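Local coordinates for protein pertussis toxin-like subunit ArtA (Escherichia coli, PDB 4Z9D) that probably transfers ADP-ribose from bound NAD to trimeric G proteins, as the enzymatic A subunit of a pertussis-like AB5 toxin, at residues A[27-31]-A[32-36]; A[40-43]-A[44-48]; A[95-98]-A[99-103]. The protein carries 2 engineered substitutions. All blocks are in the same frame, centred on the assembly; numbering follows the deposited sequence.

Contact 1. Residues A[27-31]-A[32-36]. With NAD (nicotinamide-adenine-dinucleotide), chain F.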
loop_
_atom_site.group_PDB
_atom_site.type_symbol
_atom_site.label_atom_id
_atom_site.label_comp_id
_atom_site.label_asym_id
_atom_site.label_seq_id
_atom_site.Cartn_x
_atom_site.Cartn_y
_atom_site.Cartn_z
ATOM N N GLY A 27 -7.861 7.538 -8.490
ATOM C CA GLY A 27 -9.060 7.531 -9.303
ATOM C C GLY A 27 -9.895 6.289 -9.148
ATOM O O GLY A 27 -10.052 5.778 -8.039
ATOM N N PHE A 28 -10.421 5.792 -10.268
ATOM C CA PHE A 28 -11.353 4.662 -10.226
ATOM C C PHE A 28 -10.972 3.556 -11.199
ATOM O O PHE A 28 -11.769 2.666 -11.468
ATOM C CB PHE A 28 -12.776 5.153 -10.530
ATOM C CG PHE A 28 -13.284 6.155 -9.537
ATOM C CD1 PHE A 28 -13.893 5.743 -8.361
ATOM C CD2 PHE A 28 -13.119 7.513 -9.764
ATOM C CE1 PHE A 28 -14.349 6.670 -7.436
ATOM C CE2 PHE A 28 -13.566 8.446 -8.852
ATOM C CZ PHE A 28 -14.182 8.034 -7.686
ATOM N N ASN A 29 -9.748 3.612 -11.718
ATOM C CA ASN A 29 -9.235 2.622 -12.671
ATOM C C ASN A 29 -8.900 1.294 -12.006
ATOM O O ASN A 29 -7.879 1.183 -11.318
ATOM C CB ASN A 29 -7.982 3.181 -13.377
ATOM C CG ASN A 29 -7.337 2.192 -14.349
ATOM O OD1 ASN A 29 -7.813 1.070 -14.546
ATOM N ND2 ASN A 29 -6.227 2.615 -14.956
ATOM N N ARG A 30 -9.728 0.278 -12.239
ATOM C CA ARG A 30 -9.506 -1.037 -11.618
ATOM C C ARG A 30 -8.725 -2.032 -12.485
ATOM O O ARG A 30 -8.940 -3.240 -12.397
ATOM C CB ARG A 30 -10.857 -1.647 -11.193
ATOM C CG ARG A 30 -11.407 -1.010 -9.923
ATOM C CD ARG A 30 -12.770 -1.554 -9.491
ATOM N NE ARG A 30 -13.284 -0.767 -8.374
ATOM C CZ ARG A 30 -13.658 -1.268 -7.201
ATOM N NH1 ARG A 30 -14.096 -0.446 -6.259
ATOM N NH2 ARG A 30 -13.611 -2.574 -6.971
ATOM N N ASN A 31 -7.807 -1.533 -13.313
ATOM C CA ASN A 31 -6.858 -2.408 -14.002
ATOM C C ASN A 31 -5.749 -2.765 -13.030
ATOM O O ASN A 31 -4.838 -1.957 -12.805
ATOM C CB ASN A 31 -6.281 -1.730 -15.255
ATOM C CG ASN A 31 -5.396 -2.666 -16.083
ATOM O OD1 ASN A 31 -4.611 -3.447 -15.543
ATOM N ND2 ASN A 31 -5.540 -2.600 -17.403
ATOM N N LEU A 32 -5.836 -3.957 -12.444
ATOM C CA LEU A 32 -4.910 -4.349 -11.382
ATOM C C LEU A 32 -3.469 -4.469 -11.880
ATOM O O LEU A 32 -2.542 -4.066 -11.190
ATOM C CB LEU A 32 -5.356 -5.677 -10.737
ATOM C CG LEU A 32 -4.583 -6.170 -9.504
ATOM C CD1 LEU A 32 -4.709 -5.193 -8.348
ATOM C CD2 LEU A 32 -5.062 -7.547 -9.071
ATOM N N GLN A 33 -3.268 -5.014 -13.076
ATOM C CA GLN A 33 -1.904 -5.163 -13.581
ATOM C C GLN A 33 -1.224 -3.807 -13.766
ATOM O O GLN A 33 -0.041 -3.654 -13.487
ATOM C CB GLN A 33 -1.880 -5.956 -14.880
ATOM C CG GLN A 33 -0.481 -6.480 -15.182
ATOM C CD GLN A 33 -0.486 -7.694 -16.085
ATOM O OE1 GLN A 33 0.564 -8.145 -16.559
ATOM N NE2 GLN A 33 -1.670 -8.228 -16.339
ATOM N N GLN A 34 -1.987 -2.843 -14.272
ATOM C CA GLN A 34 -1.553 -1.457 -14.396
ATOM C C GLN A 34 -1.112 -0.897 -13.049
ATOM O O GLN A 34 -0.057 -0.277 -12.922
ATOM C CB GLN A 34 -2.707 -0.619 -14.949
ATOM C CG GLN A 34 -2.345 0.436 -15.943
ATOM C CD GLN A 34 -3.547 0.808 -16.783
ATOM O OE1 GLN A 34 -4.329 1.672 -16.404
ATOM N NE2 GLN A 34 -3.710 0.138 -17.921
ATOM N N HIS A 35 -1.937 -1.104 -12.033
ATOM C CA HIS A 35 -1.594 -0.628 -10.704
ATOM C C HIS A 35 -0.304 -1.271 -10.179
ATOM O O HIS A 35 0.594 -0.584 -9.685
ATOM C CB HIS A 35 -2.739 -0.898 -9.737
ATOM C CG HIS A 35 -2.377 -0.629 -8.316
ATOM N ND1 HIS A 35 -2.361 0.642 -7.776
ATOM C CD2 HIS A 35 -1.970 -1.464 -7.329
ATOM C CE1 HIS A 35 -1.972 0.574 -6.513
ATOM N NE2 HIS A 35 -1.744 -0.691 -6.214
ATOM N N LEU A 36 -0.219 -2.593 -10.292
ATOM C CA LEU A 36 0.900 -3.332 -9.733
ATOM C C LEU A 36 2.225 -2.950 -10.406
ATOM O O LEU A 36 3.288 -3.010 -9.774
ATOM C CB LEU A 36 0.655 -4.838 -9.840
ATOM C CG LEU A 36 -0.508 -5.418 -9.021
ATOM C CD1 LEU A 36 -0.672 -6.893 -9.328
ATOM C CD2 LEU A 36 -0.279 -5.216 -7.536
HETATM P PA NAD F . 1.054 6.332 -4.965
HETATM O O1A NAD F . -0.131 5.801 -4.242
HETATM O O2A NAD F . 0.864 7.074 -6.238
HETATM O O5B NAD F . 1.886 7.244 -3.900
HETATM C C5B NAD F . 3.054 8.013 -4.232
HETATM C C4B NAD F . 2.847 9.437 -3.674
HETATM O O4B NAD F . 1.772 10.113 -4.395
HETATM C C3B NAD F . 2.339 9.354 -2.267
HETATM O O3B NAD F . 3.477 9.097 -1.388
HETATM C C2B NAD F . 1.838 10.761 -2.108
HETATM O O2B NAD F . 2.954 11.633 -2.185
HETATM C C1B NAD F . 1.051 10.922 -3.419
HETATM N N9A NAD F . -0.354 10.384 -3.491
HETATM C C8A NAD F . -0.862 9.154 -3.542
HETATM N N7A NAD F . -2.189 9.260 -3.643
HETATM C C5A NAD F . -2.508 10.558 -3.676
HETATM C C6A NAD F . -3.685 11.203 -3.772
HETATM N N6A NAD F . -4.777 10.447 -3.855
HETATM N N1A NAD F . -3.770 12.543 -3.781
HETATM C C2A NAD F . -2.590 13.281 -3.695
HETATM N N3A NAD F . -1.376 12.590 -3.593
HETATM C C4A NAD F . -1.364 11.246 -3.588
HETATM O O3 NAD F . 2.055 5.148 -5.263
HETATM P PN NAD F . 2.485 4.035 -4.158
HETATM O O1N NAD F . 1.337 3.706 -3.268
HETATM O O2N NAD F . 3.796 4.412 -3.587
HETATM O O5D NAD F . 2.663 2.797 -5.142
HETATM C C5D NAD F . 3.539 2.844 -6.276
HETATM C C4D NAD F . 4.014 1.427 -6.613
HETATM O O4D NAD F . 4.537 0.897 -5.346
HETATM C C3D NAD F . 2.845 0.517 -7.033
HETATM O O3D NAD F . 3.304 -0.537 -7.887
HETATM C C2D NAD F . 2.486 -0.070 -5.682
HETATM O O2D NAD F . 1.721 -1.287 -5.826
HETATM C C1D NAD F . 3.852 -0.337 -5.061
HETATM N N1N NAD F . 3.699 -0.560 -3.580
HETATM C C2N NAD F . 3.710 0.539 -2.684
HETATM C C3N NAD F . 3.529 0.379 -1.310
HETATM C C7N NAD F . 3.558 1.478 -0.429
HETATM O O7N NAD F . 3.661 1.220 0.890
HETATM N N7N NAD F . 3.536 2.711 -0.942
HETATM C C4N NAD F . 3.328 -0.908 -0.817
HETATM C C5N NAD F . 3.319 -2.001 -1.681
HETATM C C6N NAD F . 3.489 -1.846 -3.053
#
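The side-chain amide of N31 stacks on the amide of Q34, the two planes 27° apart. N31 is the N-cap of helix 32-37. Its OD1 accepts the backbone N of Q34 at 3.0 Å, a capping bond that is nearly straight at the hydrogen. The donor sits well above the carbonyl plane of the N31 amide, not on a lone pair. With CG anti to the backbone N (chi1 -174°), the N31 amide lies over the first helical turn, and its CG rests 3.6 Å from Q34 CB. The stack brings N31 ND2 and Q34 NE2 together, but both are donors and do not bond.

N29 approaches Q34 differently. The two side chains cross at about a right angle, and N29 ND2 donates to Q34 OE1 at 2.6 Å, a short bond with the acceptor close to the N29 amide plane. ND2 also makes a weak bond to D47 OD1. The other end of the N29 amide closes an Asx turn, in which OD1 accepts the backbone N of N31 at 2.9 Å. N29 thus holds the approach to the helix while N31 caps it.

The first turn carries H35 to the NAD pocket of this ADP-ribosyltransferase-family domain. The H35 and F50 rings meet edge-to-face, and H35 ND1 is hydrogen-bonded to S48 OG. The bond to S48 probably sets the ring's rotation. Across the ring from S48 OG lies the nicotinamide-side ribose: H35 NE2 comes within 3.5 Å of NAD O2D, which meets the ring obliquely.

Contact 2. Residues A[40-43]-A[44-48]. With NAD (nicotinamide-adenine-dinucleotide), chain F.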
loop_
_atom_site.group_PDB
_atom_site.type_symbol
_atom_site.label_atom_id
_atom_site.label_comp_id
_atom_site.label_asym_id
_atom_site.label_seq_id
_atom_site.Cartn_x
_atom_site.Cartn_y
_atom_site.Cartn_z
ATOM N N SER A 40 -0.430 3.276 -13.192
ATOM C CA SER A 40 -1.617 4.077 -12.945
ATOM C C SER A 40 -1.464 4.878 -11.659
ATOM O O SER A 40 -2.410 5.521 -11.199
ATOM C CB SER A 40 -2.864 3.193 -12.871
ATOM O OG SER A 40 -2.725 2.211 -11.860
ATOM N N CYS A 41 -0.260 4.852 -11.094
ATOM C CA CYS A 41 0.005 5.550 -9.842
ATOM C C CYS A 41 0.684 6.883 -10.125
ATOM O O CYS A 41 0.635 7.379 -11.256
ATOM C CB CYS A 41 0.854 4.685 -8.914
ATOM S SG CYS A 41 -0.047 3.224 -8.326
ATOM N N ALA A 42 1.326 7.450 -9.108
ATOM C CA ALA A 42 1.821 8.824 -9.191
ATOM C C ALA A 42 2.764 9.065 -10.373
ATOM O O ALA A 42 2.753 10.138 -10.970
ATOM C CB ALA A 42 2.513 9.200 -7.895
ATOM N N ALA A 43 3.551 8.063 -10.738
ATOM C CA ALA A 43 4.493 8.242 -11.838
ATOM C C ALA A 43 3.865 7.939 -13.194
ATOM O O ALA A 43 4.542 8.003 -14.220
ATOM C CB ALA A 43 5.705 7.365 -11.628
ATOM N N GLY A 44 2.577 7.610 -13.201
ATOM C CA GLY A 44 1.910 7.199 -14.426
ATOM C C GLY A 44 0.642 7.974 -14.732
ATOM O O GLY A 44 0.643 9.201 -14.684
ATOM N N SER A 45 -0.443 7.261 -15.034
ATOM C CA SER A 45 -1.709 7.907 -15.397
ATOM C C SER A 45 -2.447 8.504 -14.201
ATOM O O SER A 45 -3.422 9.227 -14.375
ATOM C CB SER A 45 -2.623 6.921 -16.128
ATOM O OG SER A 45 -2.923 5.798 -15.322
ATOM N N ARG A 46 -1.986 8.191 -12.991
ATOM C CA ARG A 46 -2.526 8.788 -11.768
ATOM C C ARG A 46 -4.047 8.669 -11.679
ATOM O O ARG A 46 -4.752 9.653 -11.416
ATOM C CB ARG A 46 -2.122 10.261 -11.689
ATOM C CG ARG A 46 -0.626 10.458 -11.851
ATOM C CD ARG A 46 -0.220 11.913 -11.741
ATOM N NE ARG A 46 1.086 12.044 -11.099
ATOM C CZ ARG A 46 1.279 12.298 -9.808
ATOM N NH1 ARG A 46 0.248 12.445 -8.988
ATOM N NH2 ARG A 46 2.517 12.392 -9.337
ATOM N N ASP A 47 -4.554 7.469 -11.918
ATOM C CA ASP A 47 -5.988 7.231 -11.782
ATOM C C ASP A 47 -6.312 5.884 -11.151
ATOM O O ASP A 47 -7.452 5.440 -11.198
ATOM C CB ASP A 47 -6.690 7.350 -13.143
ATOM C CG ASP A 47 -6.152 6.377 -14.168
ATOM O OD1 ASP A 47 -5.243 5.589 -13.837
ATOM O OD2 ASP A 47 -6.677 6.367 -15.307
ATOM N N SER A 48 -5.309 5.235 -10.565
ATOM C CA SER A 48 -5.505 3.932 -9.920
ATOM C C SER A 48 -6.669 3.923 -8.930
ATOM O O SER A 48 -6.859 4.875 -8.164
ATOM C CB SER A 48 -4.234 3.501 -9.199
ATOM O OG SER A 48 -4.452 2.265 -8.538
HETATM P PA NAD F . 1.054 6.332 -4.965
HETATM O O1A NAD F . -0.131 5.801 -4.242
HETATM O O2A NAD F . 0.864 7.074 -6.238
HETATM O O5B NAD F . 1.886 7.244 -3.900
HETATM C C5B NAD F . 3.054 8.013 -4.232
HETATM C C4B NAD F . 2.847 9.437 -3.674
HETATM O O4B NAD F . 1.772 10.113 -4.395
HETATM C C3B NAD F . 2.339 9.354 -2.267
HETATM O O3B NAD F . 3.477 9.097 -1.388
HETATM C C2B NAD F . 1.838 10.761 -2.108
HETATM O O2B NAD F . 2.954 11.633 -2.185
HETATM C C1B NAD F . 1.051 10.922 -3.419
HETATM N N9A NAD F . -0.354 10.384 -3.491
HETATM C C8A NAD F . -0.862 9.154 -3.542
HETATM N N7A NAD F . -2.189 9.260 -3.643
HETATM C C5A NAD F . -2.508 10.558 -3.676
HETATM C C6A NAD F . -3.685 11.203 -3.772
HETATM N N6A NAD F . -4.777 10.447 -3.855
HETATM N N1A NAD F . -3.770 12.543 -3.781
HETATM C C2A NAD F . -2.590 13.281 -3.695
HETATM N N3A NAD F . -1.376 12.590 -3.593
HETATM C C4A NAD F . -1.364 11.246 -3.588
HETATM O O3 NAD F . 2.055 5.148 -5.263
HETATM P PN NAD F . 2.485 4.035 -4.158
HETATM O O1N NAD F . 1.337 3.706 -3.268
HETATM O O2N NAD F . 3.796 4.412 -3.587
HETATM O O5D NAD F . 2.663 2.797 -5.142
HETATM C C5D NAD F . 3.539 2.844 -6.276
HETATM C C4D NAD F . 4.014 1.427 -6.613
HETATM O O4D NAD F . 4.537 0.897 -5.346
HETATM C C3D NAD F . 2.845 0.517 -7.033
HETATM O O3D NAD F . 3.304 -0.537 -7.887
HETATM C C2D NAD F . 2.486 -0.070 -5.682
HETATM O O2D NAD F . 1.721 -1.287 -5.826
HETATM C C1D NAD F . 3.852 -0.337 -5.061
HETATM N N1N NAD F . 3.699 -0.560 -3.580
HETATM C C2N NAD F . 3.710 0.539 -2.684
HETATM C C3N NAD F . 3.529 0.379 -1.310
HETATM C C7N NAD F . 3.558 1.478 -0.429
HETATM O O7N NAD F . 3.661 1.220 0.890
HETATM N N7N NAD F . 3.536 2.711 -0.942
HETATM C C4N NAD F . 3.328 -0.908 -0.817
HETATM C C5N NAD F . 3.319 -2.001 -1.681
HETATM C C6N NAD F . 3.489 -1.846 -3.053
#
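S40 O is gripped by two backbone donors, D47 N and S48 N, each at 3.0 Å. They reach it from opposite faces of its carbonyl plane, each tilted by just under 30°. The pair ties the two ends of the loop together. C41 O is shared in a similar way. It accepts G44 N at 2.8 Å and, weakly, R46 N. The bond from G44 closes a type I beta turn from C41 to G44.

This turn is part of the loop between helix 32-37 and strand 50-54, which borders the NAD pocket of the ADP-ribosyltransferase-family domain. A42 N points out of the turn and donates to the phosphate oxygen NAD O2A at 2.9 Å. The contact with that oxygen is widened by carbon: A42 CB and C41 CB both pack against it, A42 CB at 3.2 Å. C41 SG lies by the nicotinamide-side ribose. R9, S12, H26 and Y67 also bond the NAD.

The serines pack along the closed ends. S40 OG sits between the backbone N and the carbonyl carbon (chi1 58°), which brings it 3.3 Å from S48 CB. S48 OG turns instead to H35 and to F50 N. On the outer side, S45 OG donates to D47 OD1 at 2.8 Å, meeting the carboxylate from above its plane, and rests on S40 CA. The R46 side chain bends at chi3 and folds back over A42. Its guanidinium is modelled too close to A42 O, and the detail of that approach is doubtful.

Contact 3. Residues A[95-98]-A[99-103]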
loop_
_atom_site.group_PDB
_atom_site.type_symbol
_atom_site.label_atom_id
_atom_site.label_comp_id
_atom_site.label_asym_id
_atom_site.label_seq_id
_atom_site.Cartn_x
_atom_site.Cartn_y
_atom_site.Cartn_z
ATOM N N VAL A 95 -5.243 -12.051 -9.077
ATOM C CA VAL A 95 -4.245 -12.426 -10.078
ATOM C C VAL A 95 -4.611 -13.792 -10.677
ATOM O O VAL A 95 -4.500 -13.999 -11.886
ATOM C CB VAL A 95 -2.822 -12.445 -9.473
ATOM C CG1 VAL A 95 -1.853 -13.202 -10.373
ATOM C CG2 VAL A 95 -2.330 -11.009 -9.224
ATOM N N ASN A 96 -5.067 -14.712 -9.831
ATOM C CA ASN A 96 -5.531 -16.016 -10.309
ATOM C C ASN A 96 -6.756 -15.891 -11.219
ATOM O O ASN A 96 -6.874 -16.598 -12.217
ATOM C CB ASN A 96 -5.848 -16.948 -9.142
ATOM C CG ASN A 96 -4.601 -17.397 -8.398
ATOM O OD1 ASN A 96 -3.473 -17.169 -8.848
ATOM N ND2 ASN A 96 -4.798 -18.056 -7.255
ATOM N N TYR A 97 -7.697 -15.037 -10.837
ATOM C CA TYR A 97 -8.867 -14.789 -11.665
ATOM C C TYR A 97 -8.516 -14.177 -13.024
ATOM O O TYR A 97 -8.993 -14.634 -14.055
ATOM C CB TYR A 97 -9.848 -13.896 -10.914
ATOM C CG TYR A 97 -11.028 -13.444 -11.744
ATOM C CD1 TYR A 97 -12.094 -14.296 -11.975
ATOM C CD2 TYR A 97 -11.098 -12.146 -12.246
ATOM C CE1 TYR A 97 -13.200 -13.883 -12.725
ATOM C CE2 TYR A 97 -12.201 -11.714 -12.982
ATOM C CZ TYR A 97 -13.246 -12.596 -13.222
ATOM O OH TYR A 97 -14.344 -12.197 -13.950
ATOM N N LEU A 98 -7.682 -13.145 -13.031
ATOM C CA LEU A 98 -7.255 -12.527 -14.291
ATOM C C LEU A 98 -6.557 -13.550 -15.193
ATOM O O LEU A 98 -6.720 -13.543 -16.413
ATOM C CB LEU A 98 -6.324 -11.343 -14.023
ATOM C CG LEU A 98 -7.064 -10.178 -13.369
ATOM C CD1 LEU A 98 -6.099 -9.116 -12.839
ATOM C CD2 LEU A 98 -8.046 -9.559 -14.356
ATOM N N THR A 99 -5.761 -14.420 -14.587
ATOM C CA THR A 99 -5.104 -15.494 -15.327
ATOM C C THR A 99 -6.123 -16.477 -15.939
ATOM O O THR A 99 -5.935 -16.926 -17.074
ATOM C CB THR A 99 -4.108 -16.243 -14.424
ATOM O OG1 THR A 99 -3.155 -15.305 -13.908
ATOM C CG2 THR A 99 -3.360 -17.306 -15.214
ATOM N N GLN A 100 -7.189 -16.819 -15.210
ATOM C CA GLN A 100 -8.232 -17.683 -15.780
ATOM C C GLN A 100 -8.998 -16.953 -16.874
ATOM O O GLN A 100 -9.654 -17.569 -17.715
ATOM C CB GLN A 100 -9.251 -18.136 -14.734
ATOM C CG GLN A 100 -8.761 -19.075 -13.650
ATOM C CD GLN A 100 -9.740 -19.151 -12.483
ATOM O OE1 GLN A 100 -10.655 -18.332 -12.364
ATOM N NE2 GLN A 100 -9.559 -20.150 -11.626
ATOM N N ARG A 101 -8.904 -15.633 -16.875
ATOM C CA ARG A 101 -9.597 -14.861 -17.897
ATOM C C ARG A 101 -8.718 -14.619 -19.106
ATOM O O ARG A 101 -9.159 -14.020 -20.077
ATOM C CB ARG A 101 -10.097 -13.532 -17.313
ATOM C CG ARG A 101 -11.204 -13.691 -16.268
ATOM C CD ARG A 101 -12.499 -14.161 -16.907
ATOM N NE ARG A 101 -12.831 -13.284 -18.023
ATOM C CZ ARG A 101 -13.572 -12.187 -17.922
ATOM N NH1 ARG A 101 -13.795 -11.448 -18.998
ATOM N NH2 ARG A 101 -14.083 -11.827 -16.753
ATOM N N GLY A 102 -7.479 -15.099 -19.054
ATOM C CA GLY A 102 -6.599 -15.015 -20.204
ATOM C C GLY A 102 -5.573 -13.905 -20.136
ATOM O O GLY A 102 -4.810 -13.693 -21.077
ATOM N N ILE A 103 -5.548 -13.186 -19.023
ATOM C CA ILE A 103 -4.544 -12.149 -18.837
ATOM C C ILE A 103 -3.198 -12.821 -18.503
ATOM O O ILE A 103 -3.139 -13.781 -17.726
ATOM C CB ILE A 103 -4.960 -11.157 -17.729
ATOM C CG1 ILE A 103 -6.295 -10.501 -18.080
ATOM C CG2 ILE A 103 -3.879 -10.122 -17.493
ATOM C CD1 ILE A 103 -6.262 -9.737 -19.379
HETATM O O HOH W 1 -2.125 -16.743 -11.109
#
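A Schellman motif ends helix 92-100. L98 O accepts I103 N at 2.9 Å, and G102 N turns back to T99 O at 3.1 Å. G102 has a positive phi of 101°, which reverses the chain between these two bonds. R101 N is less firmly held, with weak bonds to both Y97 O and L98 O. The reversal brings I103 CB to 4.0 Å from L98 CB, an apolar touch of the kind that usually accompanies this motif.

Y97 and R101 pair their side chains at the end of the helix. They run side by side and point the same way. R101 CG lies over one face of the Y97 ring, offset toward its rim, in a CH-pi contact 4.0 Å from the centroid. The chain then bends at chi2 and chi3, and these bends bring the guanidinium round to the phenol end. There R101 NH2 donates to Y97 OH at 2.8 Å. The hydroxyl lies in the guanidinium plane, at its edge, and the guanidinium and ring planes are 88° apart. The arginine therefore touches the tyrosine twice, with methylene on the face and N-H on the oxygen.

Two residues earlier, V95 O takes two donors from T99. The backbone N is one and OG1, at 2.8 Å, is the other, and they arrive from opposite faces of the carbonyl plane. T99 OG1 stands beside the backbone N (chi1 -57°), which bends it back to that oxygen. A water donates to N96 OD1 and, weakly, to T99 OG1.

T99 OG1 also bonds R110 of helix 107-112. L98 packs on L32 of helix 32-37 and on V173 near the C-terminus, while I103 leans on Q33 of helix 32-37 and on P174.

How the contacts relate
Contacts 1 and 2 are neighbours, with centres 9 Å apart, and both touch NAD. Contact 1 holds the start of helix 32-37 and contact 2 the loop that follows it; they are joined by backbone bonds from G27 N to S48 O and N29 N to D47 O. Contact 3 lies farther from the centre of the chain. It has no touch with contact 2 but meets contact 1 where helix 92-100 packs on helix 32-37. All three are only partly buried, and contacts 2 and 3 include several exposed residues. Contact 1 starts a helix with side-chain amides. Contact 3 ends one with backbone bonds and a glycine. Contact 2, a loop, relies on shared carbonyl oxygens.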